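Local atomic coordinates of Atp-dependent DNA ligase (PDB entry 4D05), a protein that probably seals breaks in the DNA backbone at the expense of ATP, by way of a covalent enzyme-adenylate intermediate. Residues Q7-Y12 with R170-L175; Y21-K26 with L155-Q160; S231-R236 with A249-I254. One frame throughout, in Å; residues are numbered along the deposited sequence.

Contact 1 (Q7-Y12 with R170-L175); sequences QLATNY and RDLMKL. With AMP (adenosine monophosphate), chain H; SO4 (sulfate ion), chain F.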
loop_
_atom_site.group_PDB
_atom_site.type_symbol
_atom_site.label_atom_id
_atom_site.label_comp_id
_atom_site.label_asym_id
_atom_site.label_seq_id
_atom_site.Cartn_x
_atom_site.Cartn_y
_atom_site.Cartn_z
ATOM N N GLN A 7 5.531 -9.387 8.977
ATOM C CA GLN A 7 6.568 -8.599 8.300
ATOM C C GLN A 7 5.937 -7.415 7.699
ATOM O O GLN A 7 4.839 -7.560 7.154
ATOM C CB GLN A 7 7.174 -9.396 7.151
ATOM C CG GLN A 7 8.285 -8.678 6.415
ATOM C CD GLN A 7 9.137 -9.719 5.673
ATOM O OE1 GLN A 7 10.239 -10.069 6.067
ATOM N NE2 GLN A 7 8.601 -10.229 4.656
ATOM N N LEU A 8 6.611 -6.263 7.779
ATOM C CA LEU A 8 6.117 -5.023 7.218
ATOM C C LEU A 8 7.001 -4.440 6.091
ATOM O O LEU A 8 8.245 -4.580 6.061
ATOM C CB LEU A 8 5.940 -3.944 8.296
ATOM C CG LEU A 8 5.213 -4.297 9.597
ATOM C CD1 LEU A 8 5.234 -3.049 10.456
ATOM C CD2 LEU A 8 3.750 -4.800 9.374
ATOM N N ALA A 9 6.328 -3.771 5.156
ATOM C CA ALA A 9 7.000 -3.281 3.949
ATOM C C ALA A 9 7.610 -1.910 4.153
ATOM O O ALA A 9 7.068 -1.057 4.887
ATOM C CB ALA A 9 6.035 -3.219 2.805
ATOM N N THR A 10 8.719 -1.693 3.459
ATOM C CA THR A 10 9.336 -0.363 3.306
ATOM C C THR A 10 9.023 0.267 1.934
ATOM O O THR A 10 8.288 -0.318 1.162
ATOM C CB THR A 10 10.847 -0.443 3.478
ATOM O OG1 THR A 10 11.391 -1.435 2.588
ATOM C CG2 THR A 10 11.186 -0.802 4.941
ATOM N N ASN A 11 9.546 1.469 1.647
ATOM C CA ASN A 11 9.278 2.095 0.345
ATOM C C ASN A 11 10.249 1.709 -0.749
ATOM O O ASN A 11 11.411 1.429 -0.485
ATOM C CB ASN A 11 9.266 3.608 0.450
ATOM C CG ASN A 11 8.054 4.111 1.156
ATOM O OD1 ASN A 11 7.024 3.449 1.192
ATOM N ND2 ASN A 11 8.160 5.297 1.720
ATOM N N TYR A 12 9.746 1.673 -1.976
ATOM C CA TYR A 12 10.564 1.426 -3.156
ATOM C C TYR A 12 11.818 2.318 -3.178
ATOM O O TYR A 12 11.767 3.516 -2.819
ATOM C CB TYR A 12 9.717 1.686 -4.404
ATOM C CG TYR A 12 10.476 1.548 -5.682
ATOM C CD1 TYR A 12 10.777 0.301 -6.197
ATOM C CD2 TYR A 12 10.886 2.667 -6.380
ATOM C CE1 TYR A 12 11.497 0.158 -7.339
ATOM C CE2 TYR A 12 11.601 2.550 -7.525
ATOM C CZ TYR A 12 11.892 1.285 -8.016
ATOM O OH TYR A 12 12.591 1.156 -9.175
ATOM N N ARG A 170 13.553 -4.198 4.501
ATOM C CA ARG A 170 14.048 -3.597 3.285
ATOM C C ARG A 170 13.913 -4.506 2.051
ATOM O O ARG A 170 14.029 -4.055 0.916
ATOM C CB ARG A 170 15.507 -3.269 3.439
ATOM C CG ARG A 170 15.787 -2.126 4.389
ATOM C CD ARG A 170 17.293 -1.863 4.525
ATOM N NE ARG A 170 17.928 -1.353 3.298
ATOM C CZ ARG A 170 17.940 -0.070 2.928
ATOM N NH1 ARG A 170 17.322 0.856 3.658
ATOM N NH2 ARG A 170 18.555 0.292 1.812
ATOM N N ASP A 171 13.697 -5.791 2.290
ATOM C CA ASP A 171 13.536 -6.739 1.212
ATOM C C ASP A 171 12.099 -6.783 0.688
ATOM O O ASP A 171 11.831 -7.443 -0.305
ATOM C CB ASP A 171 13.915 -8.105 1.677
ATOM C CG ASP A 171 15.393 -8.267 1.816
ATOM O OD1 ASP A 171 16.166 -7.535 1.147
ATOM O OD2 ASP A 171 15.760 -9.098 2.629
ATOM N N LEU A 172 11.177 -6.115 1.382
ATOM C CA LEU A 172 9.797 -6.039 0.960
ATOM C C LEU A 172 9.449 -4.570 0.759
ATOM O O LEU A 172 9.491 -3.813 1.716
ATOM C CB LEU A 172 8.880 -6.634 2.051
ATOM C CG LEU A 172 7.387 -6.655 1.736
ATOM C CD1 LEU A 172 7.044 -7.537 0.540
ATOM C CD2 LEU A 172 6.538 -7.082 2.937
HETATM N N MSE A 173 9.127 -4.179 -0.457
HETATM C CA MSE A 173 8.891 -2.769 -0.771
HETATM C C MSE A 173 7.540 -2.500 -1.454
HETATM O O MSE A 173 7.087 -3.285 -2.272
HETATM C CB MSE A 173 9.993 -2.259 -1.681
HETATM C CG MSE A 173 11.354 -2.215 -1.037
HETATM SE SE MSE A 173 12.760 -1.745 -2.306
HETATM C CE MSE A 173 12.902 -3.466 -3.142
ATOM N N LYS A 174 6.947 -1.359 -1.103
ATOM C CA LYS A 174 5.728 -0.866 -1.722
ATOM C C LYS A 174 6.118 0.026 -2.862
ATOM O O LYS A 174 6.985 0.866 -2.713
ATOM C CB LYS A 174 4.911 0.036 -0.763
ATOM C CG LYS A 174 4.607 -0.552 0.543
ATOM C CD LYS A 174 3.952 0.501 1.484
ATOM C CE LYS A 174 3.444 -0.192 2.700
ATOM N NZ LYS A 174 2.522 0.676 3.465
ATOM N N LEU A 175 5.398 -0.089 -3.968
ATOM C CA LEU A 175 5.582 0.829 -5.096
ATOM C C LEU A 175 4.230 1.367 -5.539
ATOM O O LEU A 175 3.395 0.651 -6.111
ATOM C CB LEU A 175 6.300 0.108 -6.242
ATOM C CG LEU A 175 6.368 0.884 -7.548
ATOM C CD1 LEU A 175 7.012 2.233 -7.384
ATOM C CD2 LEU A 175 7.135 0.050 -8.580
HETATM P P AMP H . -0.383 0.074 1.288
HETATM O O1P AMP H . 0.566 1.195 1.605
HETATM O O2P AMP H . -1.857 0.069 1.647
HETATM O "O5'" AMP H . 0.328 -1.264 1.757
HETATM C "C5'" AMP H . -0.362 -2.439 1.399
HETATM C "C4'" AMP H . -0.393 -3.303 2.622
HETATM O "O4'" AMP H . -1.021 -4.538 2.355
HETATM C "C3'" AMP H . 1.023 -3.566 3.012
HETATM O "O3'" AMP H . 1.034 -3.395 4.438
HETATM C "C2'" AMP H . 1.261 -4.994 2.614
HETATM O "O2'" AMP H . 2.038 -5.429 3.732
HETATM C "C1'" AMP H . -0.132 -5.639 2.349
HETATM N N9 AMP H . -0.241 -6.163 0.945
HETATM C C8 AMP H . -1.196 -5.966 -0.007
HETATM N N7 AMP H . -0.909 -6.586 -1.179
HETATM C C5 AMP H . 0.245 -7.250 -0.941
HETATM C C6 AMP H . 1.151 -8.069 -1.752
HETATM N N6 AMP H . 0.834 -8.347 -3.026
HETATM N N1 AMP H . 2.239 -8.544 -1.136
HETATM C C2 AMP H . 2.584 -8.229 0.120
HETATM N N3 AMP H . 1.835 -7.483 0.913
HETATM C C4 AMP H . 0.675 -6.971 0.433
HETATM S S SO4 F . 1.741 -1.052 6.544
HETATM O O1 SO4 F . 0.827 -0.457 5.563
HETATM O O2 SO4 F . 1.129 -2.215 7.215
HETATM O O3 SO4 F . 2.960 -1.534 5.882
HETATM O O4 SO4 F . 2.089 -0.041 7.557
#

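Contact 2 (Y21-K26 with L155-Q160); sequences YYVSEK and LMLHHQ. With AMP (adenosine monophosphate), chain H.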
loop_
_atom_site.group_PDB
_atom_site.type_symbol
_atom_site.label_atom_id
_atom_site.label_comp_id
_atom_site.label_asym_id
_atom_site.label_seq_id
_atom_site.Cartn_x
_atom_site.Cartn_y
_atom_site.Cartn_z
ATOM N N TYR A 21 13.771 -9.346 -7.519
ATOM C CA TYR A 21 12.512 -9.230 -6.775
ATOM C C TYR A 21 11.326 -9.854 -7.472
ATOM O O TYR A 21 11.126 -9.675 -8.677
ATOM C CB TYR A 21 12.172 -7.761 -6.543
ATOM C CG TYR A 21 13.168 -7.105 -5.672
ATOM C CD1 TYR A 21 14.389 -6.696 -6.191
ATOM C CD2 TYR A 21 12.925 -6.918 -4.327
ATOM C CE1 TYR A 21 15.327 -6.129 -5.395
ATOM C CE2 TYR A 21 13.867 -6.343 -3.524
ATOM C CZ TYR A 21 15.078 -5.949 -4.070
ATOM O OH TYR A 21 16.065 -5.385 -3.299
ATOM N N TYR A 22 10.497 -10.540 -6.695
ATOM C CA TYR A 22 9.196 -10.948 -7.171
ATOM C C TYR A 22 8.224 -9.776 -7.042
ATOM O O TYR A 22 8.143 -9.132 -5.991
ATOM C CB TYR A 22 8.672 -12.177 -6.395
ATOM C CG TYR A 22 9.329 -13.444 -6.921
ATOM C CD1 TYR A 22 8.851 -14.064 -8.075
ATOM C CD2 TYR A 22 10.441 -13.967 -6.305
ATOM C CE1 TYR A 22 9.462 -15.215 -8.586
ATOM C CE2 TYR A 22 11.065 -15.100 -6.799
ATOM C CZ TYR A 22 10.576 -15.713 -7.939
ATOM O OH TYR A 22 11.218 -16.849 -8.413
ATOM N N VAL A 23 7.466 -9.546 -8.106
ATOM C CA VAL A 23 6.572 -8.401 -8.198
ATOM C C VAL A 23 5.139 -8.892 -8.216
ATOM O O VAL A 23 4.794 -9.796 -8.965
ATOM C CB VAL A 23 6.868 -7.581 -9.475
ATOM C CG1 VAL A 23 5.984 -6.364 -9.543
ATOM C CG2 VAL A 23 8.329 -7.231 -9.510
ATOM N N SER A 24 4.302 -8.261 -7.387
ATOM C CA SER A 24 2.912 -8.634 -7.270
ATOM C C SER A 24 2.069 -7.368 -7.174
ATOM O O SER A 24 2.575 -6.284 -6.916
ATOM C CB SER A 24 2.713 -9.498 -5.999
ATOM O OG SER A 24 3.068 -8.761 -4.844
ATOM N N GLU A 25 0.779 -7.514 -7.404
ATOM C CA GLU A 25 -0.158 -6.382 -7.263
ATOM C C GLU A 25 -0.432 -6.085 -5.796
ATOM O O GLU A 25 -0.774 -6.975 -5.001
ATOM C CB GLU A 25 -1.469 -6.699 -7.981
ATOM C CG GLU A 25 -2.450 -5.508 -7.967
ATOM C CD GLU A 25 -3.685 -5.711 -8.807
ATOM O OE1 GLU A 25 -3.634 -6.547 -9.734
ATOM O OE2 GLU A 25 -4.717 -5.024 -8.542
ATOM N N LYS A 26 -0.281 -4.825 -5.423
ATOM C CA LYS A 26 -0.639 -4.357 -4.088
ATOM C C LYS A 26 -2.176 -4.333 -4.007
ATOM O O LYS A 26 -2.820 -3.613 -4.752
ATOM C CB LYS A 26 -0.078 -2.948 -3.909
ATOM C CG LYS A 26 -0.190 -2.346 -2.518
ATOM C CD LYS A 26 0.478 -0.965 -2.561
ATOM C CE LYS A 26 0.705 -0.406 -1.137
ATOM N NZ LYS A 26 -0.635 -0.090 -0.635
ATOM N N LEU A 155 2.068 -1.821 -6.791
ATOM C CA LEU A 155 2.827 -3.073 -6.807
ATOM C C LEU A 155 3.565 -3.287 -5.496
ATOM O O LEU A 155 3.811 -2.348 -4.740
ATOM C CB LEU A 155 3.865 -3.042 -7.950
ATOM C CG LEU A 155 3.279 -2.881 -9.341
ATOM C CD1 LEU A 155 4.388 -2.688 -10.390
ATOM C CD2 LEU A 155 2.458 -4.077 -9.640
HETATM N N MSE A 156 3.915 -4.538 -5.228
HETATM C CA MSE A 156 4.815 -4.899 -4.167
HETATM C C MSE A 156 5.985 -5.683 -4.735
HETATM O O MSE A 156 5.810 -6.441 -5.669
HETATM C CB MSE A 156 4.111 -5.806 -3.129
HETATM C CG MSE A 156 2.841 -5.206 -2.511
HETATM SE SE MSE A 156 3.222 -3.715 -1.278
HETATM C CE MSE A 156 4.547 -4.621 -0.141
ATOM N N LEU A 157 7.168 -5.491 -4.140
ATOM C CA LEU A 157 8.382 -6.168 -4.528
ATOM C C LEU A 157 8.928 -6.933 -3.310
ATOM O O LEU A 157 9.026 -6.382 -2.214
ATOM C CB LEU A 157 9.435 -5.170 -4.984
ATOM C CG LEU A 157 9.170 -4.491 -6.349
ATOM C CD1 LEU A 157 8.210 -3.307 -6.242
ATOM C CD2 LEU A 157 10.441 -4.012 -6.960
ATOM N N HIS A 158 9.332 -8.179 -3.525
ATOM C CA HIS A 158 9.871 -8.979 -2.420
ATOM C C HIS A 158 11.078 -9.757 -2.920
ATOM O O HIS A 158 10.983 -10.525 -3.868
ATOM C CB HIS A 158 8.775 -9.911 -1.920
ATOM C CG HIS A 158 9.053 -10.521 -0.583
ATOM N ND1 HIS A 158 8.067 -11.139 0.154
ATOM C CD2 HIS A 158 10.186 -10.628 0.140
ATOM C CE1 HIS A 158 8.572 -11.557 1.298
ATOM N NE2 HIS A 158 9.867 -11.293 1.304
ATOM N N HIS A 159 12.226 -9.499 -2.315
ATOM C CA HIS A 159 13.477 -10.105 -2.740
ATOM C C HIS A 159 13.397 -11.634 -2.655
ATOM O O HIS A 159 12.991 -12.200 -1.624
ATOM C CB HIS A 159 14.624 -9.551 -1.897
ATOM C CG HIS A 159 15.973 -9.774 -2.488
ATOM N ND1 HIS A 159 16.534 -11.024 -2.582
ATOM C CD2 HIS A 159 16.872 -8.912 -3.017
ATOM C CE1 HIS A 159 17.734 -10.924 -3.137
ATOM N NE2 HIS A 159 17.956 -9.652 -3.422
ATOM N N GLN A 160 13.803 -12.290 -3.743
ATOM C CA GLN A 160 13.711 -13.765 -3.845
ATOM C C GLN A 160 14.485 -14.500 -2.743
ATOM O O GLN A 160 14.132 -15.625 -2.390
ATOM C CB GLN A 160 14.177 -14.233 -5.243
ATOM C CG GLN A 160 15.623 -13.935 -5.502
ATOM C CD GLN A 160 16.000 -14.056 -6.959
ATOM O OE1 GLN A 160 15.201 -14.474 -7.784
ATOM N NE2 GLN A 160 17.219 -13.663 -7.285
HETATM P P AMP H . -0.383 0.074 1.288
HETATM O O1P AMP H . 0.566 1.195 1.605
HETATM O O2P AMP H . -1.857 0.069 1.647
HETATM O "O5'" AMP H . 0.328 -1.264 1.757
HETATM C "C5'" AMP H . -0.362 -2.439 1.399
HETATM C "C4'" AMP H . -0.393 -3.303 2.622
HETATM O "O4'" AMP H . -1.021 -4.538 2.355
HETATM C "C3'" AMP H . 1.023 -3.566 3.012
HETATM O "O3'" AMP H . 1.034 -3.395 4.438
HETATM C "C2'" AMP H . 1.261 -4.994 2.614
HETATM O "O2'" AMP H . 2.038 -5.429 3.732
HETATM C "C1'" AMP H . -0.132 -5.639 2.349
HETATM N N9 AMP H . -0.241 -6.163 0.945
HETATM C C8 AMP H . -1.196 -5.966 -0.007
HETATM N N7 AMP H . -0.909 -6.586 -1.179
HETATM C C5 AMP H . 0.245 -7.250 -0.941
HETATM C C6 AMP H . 1.151 -8.069 -1.752
HETATM N N6 AMP H . 0.834 -8.347 -3.026
HETATM N N1 AMP H . 2.239 -8.544 -1.136
HETATM C C2 AMP H . 2.584 -8.229 0.120
HETATM N N3 AMP H . 1.835 -7.483 0.913
HETATM C C4 AMP H . 0.675 -6.971 0.433
#

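Contact 3 (S231-R236 with A249-I254); sequences SLITYR and ASFVRI. With SO4 (sulfate ion), chain D.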
loop_
_atom_site.group_PDB
_atom_site.type_symbol
_atom_site.label_atom_id
_atom_site.label_comp_id
_atom_site.label_asym_id
_atom_site.label_seq_id
_atom_site.Cartn_x
_atom_site.Cartn_y
_atom_site.Cartn_z
ATOM N N SER A 231 -2.997 27.110 7.056
ATOM C CA SER A 231 -3.811 25.948 6.798
ATOM C C SER A 231 -2.960 24.688 6.684
ATOM O O SER A 231 -1.763 24.740 6.333
ATOM C CB SER A 231 -4.679 26.137 5.564
ATOM O OG SER A 231 -3.935 26.277 4.368
ATOM N N LEU A 232 -3.584 23.565 7.037
ATOM C CA LEU A 232 -2.981 22.260 6.861
ATOM C C LEU A 232 -3.431 21.750 5.508
ATOM O O LEU A 232 -4.624 21.668 5.256
ATOM C CB LEU A 232 -3.447 21.307 7.973
ATOM C CG LEU A 232 -2.757 19.934 7.948
ATOM C CD1 LEU A 232 -1.311 20.066 8.404
ATOM C CD2 LEU A 232 -3.544 18.898 8.800
ATOM N N ILE A 233 -2.473 21.441 4.633
ATOM C CA ILE A 233 -2.768 21.006 3.287
ATOM C C ILE A 233 -2.151 19.647 3.069
ATOM O O ILE A 233 -1.250 19.249 3.811
ATOM C CB ILE A 233 -2.283 22.031 2.215
ATOM C CG1 ILE A 233 -0.752 22.225 2.218
ATOM C CG2 ILE A 233 -3.003 23.361 2.467
ATOM C CD1 ILE A 233 0.012 21.216 1.412
ATOM N N THR A 234 -2.649 18.951 2.042
ATOM C CA THR A 234 -2.052 17.707 1.605
ATOM C C THR A 234 -1.281 17.978 0.328
ATOM O O THR A 234 -1.777 18.670 -0.573
ATOM C CB THR A 234 -3.121 16.659 1.321
ATOM O OG1 THR A 234 -3.747 16.289 2.555
ATOM C CG2 THR A 234 -2.497 15.417 0.692
ATOM N N TYR A 235 -0.065 17.441 0.273
ATOM C CA TYR A 235 0.751 17.514 -0.923
ATOM C C TYR A 235 1.085 16.101 -1.368
ATOM O O TYR A 235 0.994 15.162 -0.580
ATOM C CB TYR A 235 2.010 18.334 -0.695
ATOM C CG TYR A 235 2.962 17.760 0.313
ATOM C CD1 TYR A 235 2.803 18.024 1.669
ATOM C CD2 TYR A 235 4.025 16.981 -0.087
ATOM C CE1 TYR A 235 3.684 17.492 2.617
ATOM C CE2 TYR A 235 4.911 16.448 0.835
ATOM C CZ TYR A 235 4.732 16.693 2.190
ATOM O OH TYR A 235 5.640 16.167 3.102
ATOM N N ARG A 236 1.462 15.996 -2.634
ATOM C CA ARG A 236 1.761 14.734 -3.271
ATOM C C ARG A 236 3.217 14.772 -3.689
ATOM O O ARG A 236 3.751 15.844 -4.014
ATOM C CB ARG A 236 0.825 14.582 -4.473
ATOM C CG ARG A 236 1.028 13.324 -5.269
ATOM C CD ARG A 236 -0.068 13.166 -6.274
ATOM N NE ARG A 236 -1.388 13.103 -5.645
ATOM C CZ ARG A 236 -2.523 12.999 -6.336
ATOM N NH1 ARG A 236 -2.513 12.942 -7.677
ATOM N NH2 ARG A 236 -3.679 12.947 -5.701
ATOM N N ALA A 249 7.047 17.563 -5.525
ATOM C CA ALA A 249 5.917 17.894 -4.677
ATOM C C ALA A 249 4.908 18.806 -5.396
ATOM O O ALA A 249 5.289 19.725 -6.132
ATOM C CB ALA A 249 6.422 18.557 -3.437
ATOM N N SER A 250 3.634 18.502 -5.223
ATOM C CA SER A 250 2.571 19.283 -5.812
ATOM C C SER A 250 1.438 19.416 -4.794
ATOM O O SER A 250 1.275 18.593 -3.912
ATOM C CB SER A 250 2.068 18.631 -7.104
ATOM O OG SER A 250 1.552 17.350 -6.821
ATOM N N PHE A 251 0.637 20.444 -4.974
ATOM C CA PHE A 251 -0.488 20.734 -4.104
ATOM C C PHE A 251 -1.647 19.818 -4.423
ATOM O O PHE A 251 -1.993 19.651 -5.594
ATOM C CB PHE A 251 -0.919 22.193 -4.287
ATOM C CG PHE A 251 -2.141 22.585 -3.469
ATOM C CD1 PHE A 251 -2.036 22.784 -2.110
ATOM C CD2 PHE A 251 -3.360 22.788 -4.070
ATOM C CE1 PHE A 251 -3.151 23.136 -1.364
ATOM C CE2 PHE A 251 -4.472 23.152 -3.331
ATOM C CZ PHE A 251 -4.369 23.331 -1.994
ATOM N N VAL A 252 -2.243 19.236 -3.388
ATOM C CA VAL A 252 -3.475 18.464 -3.546
ATOM C C VAL A 252 -4.676 19.294 -3.096
ATOM O O VAL A 252 -5.448 19.741 -3.933
ATOM C CB VAL A 252 -3.428 17.131 -2.815
ATOM C CG1 VAL A 252 -4.675 16.311 -3.113
ATOM C CG2 VAL A 252 -2.233 16.340 -3.288
ATOM N N ARG A 253 -4.829 19.507 -1.788
ATOM C CA ARG A 253 -6.026 20.171 -1.271
ATOM C C ARG A 253 -5.853 20.570 0.175
ATOM O O ARG A 253 -4.958 20.073 0.879
ATOM C CB ARG A 253 -7.257 19.266 -1.396
ATOM C CG ARG A 253 -7.219 18.079 -0.453
ATOM C CD ARG A 253 -8.229 17.041 -0.894
ATOM N NE ARG A 253 -8.266 15.820 -0.097
ATOM C CZ ARG A 253 -9.008 15.637 0.997
ATOM N NH1 ARG A 253 -9.795 16.609 1.465
ATOM N NH2 ARG A 253 -8.973 14.454 1.620
ATOM N N ILE A 254 -6.688 21.516 0.596
ATOM C CA ILE A 254 -6.762 21.929 1.989
ATOM C C ILE A 254 -7.482 20.890 2.837
ATOM O O ILE A 254 -8.532 20.377 2.445
ATOM C CB ILE A 254 -7.529 23.258 2.070
ATOM C CG1 ILE A 254 -6.767 24.341 1.288
ATOM C CG2 ILE A 254 -7.769 23.660 3.516
ATOM C CD1 ILE A 254 -7.560 25.615 1.060
HETATM S S SO4 D . -11.148 15.149 4.868
HETATM O O1 SO4 D . -11.335 14.241 3.718
HETATM O O2 SO4 D . -10.384 14.454 5.928
HETATM O O3 SO4 D . -10.391 16.394 4.545
HETATM O O4 SO4 D . -12.461 15.544 5.413
#

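Contact 1 (Q7-Y12 with R170-L175)
The Tyr12 ring overlaps Leu175, whose CD1 sits over one ring face, 4.3 Å from the ring centroid, in a CH-pi contact. The two side chains lie side by side and point the same way, and Leu140 of helix 137-149 touches both. Further back, Ala9 CB packs against Leu172 CG at 3.8 Å and also touches the CG of Lys174. The backbones pair as parallel strands, with Thr10 opposite Met173 and Asn11 opposite Lys174. Thr10 N gives a hydrogen bond to Leu172 O (2.9 Å), and Lys174 N gives one to Thr10 O (2.8 Å). Tyr12 N reaches Lys174 O at 3.0 Å. The first two torsions of the selenomethionine at Met173 (chi1 -66°, chi2 174°) bring SE beside Tyr12 CA; the bend at the last torsion turns only CE. Lys174 extends from the sheet toward the adenylate. Its NZ is hydrogen-bonded to AMP O1P at 2.7 Å and to O1 of a sulfate, probably from the crystallisation liquor, at 2.9 Å; Lys42 and Arg168 also hold this sulfate. The sequence around Lys174 resembles motif V of the nucleotidyltransferases. Strand pairing thus probably holds the base of a lysine whose far end meets the AMP phosphate.

Contact 2 (Y21-K26 with L155-Q160)
Tyr21 and His159 meet edge to face, with the edge of the imidazole turned to the face of the phenol ring. The ring planes stand at 77° and the centroids are 5.0 Å apart. His159 CD2 makes the closest side-chain approach, 3.6 Å from Tyr21 CZ, while its ND1 is hydrogen-bonded to Asp161 N. Tyr21 CD2 also packs on Leu157 CB. With an alanine in place of Tyr21, the His159 edge would probably lose the face it rests on, and a gap would open beside Leu157 CB. Tyr22 and Gln160 cross at about a right angle, and Gln160 CB lies 3.6 Å from Tyr22 CE2. Their polar ends go elsewhere, Tyr22 OH to Glu108 and Gln160 OE1 to Lys133.

Two hydrogen-bonded pairs, Tyr22 with His158 and Ser24 with Met156, join the antiparallel strands. Lys26 is the lysine of the KxDG motif of nucleotidyltransferases. Its NZ is covalently bonded to AMP P at 1.9 Å. The chain is extended up to its last torsion, where it bends (chi4 -70°) toward the phosphate. Lys26 CG crosses obliquely past the selenium of Met156, SE, at 3.9 Å. Met156 CG, anti to the carbonyl carbon (chi1 -57°), packs 3.4 Å from AMP C6; the bends farther out carry CE toward the adenine. The adenine amino group N6 is gripped twice, by Ser24 OG (2.9 Å) and by Glu25 O (2.9 Å).

Contact 3 (S231-R236 with A249-I254)
A classic beta bulge interrupts two antiparallel strands of the OB-like domain, where Val252 and Arg253 both face Thr234. Thr234 O takes Val252 N at 2.9 Å and, more weakly, Arg253 N at 3.4 Å. Thr234 N returns a nearly straight bond to Arg253 O (2.8 Å). Val252 has a helix-like backbone (phi -102°, psi -72°), as usual for the first bulge residue, and its side chain points toward the partner strand, CB 3.2 Å from Thr234 O. Its CG2 packs 3.7 Å from Arg236 CB, the side chains crossing at about a right angle. Beyond the bulge, Arg236 and Ser250 form a regular hydrogen-bonded pair. On the face that carries Ile233, Tyr235, Phe251 and Ile254 the packing is largely apolar. Ile233 CG2 meets the edge of the Phe251 ring, 3.8 Å from CE1, and also touches Ile254 CG1. Arg253 presents its guanidinium edge to a sulfate, probably from the crystallisation liquor, with NH1 3.1 Å from O3; Arg255 holds it too. Strand 250-256 is outermost in its sheet, and strand 232-237 lies between it and strand 179-190. Tyr235 packs on Ala181 and Ala183 of the latter, while Phe251 stacks on Phe218 and touches Ile214 of strand 211-214.

Contacts 1 and 2 belong to one sheet, and their centres are 9 Å apart. Strands 173-175 and 154-159 are neighbours in it, probably joined by hydrogen bonds from Met173 N to Leu157 O (2.8 Å) and from Leu175 N to Leu155 O (2.9 Å). Along the chain, contact 2 is nested inside the loop that contact 1 closes. Both reach AMP: contact 2 supplies the covalent lysine and part of the adenine site, contact 1 a second lysine at the phosphate. Contact 3 lies in the OB-like domain. Its centre is about 25 Å from that of contact 1 and about 29 Å from that of contact 2. The Arg236 side chain is about 14 Å from AMP.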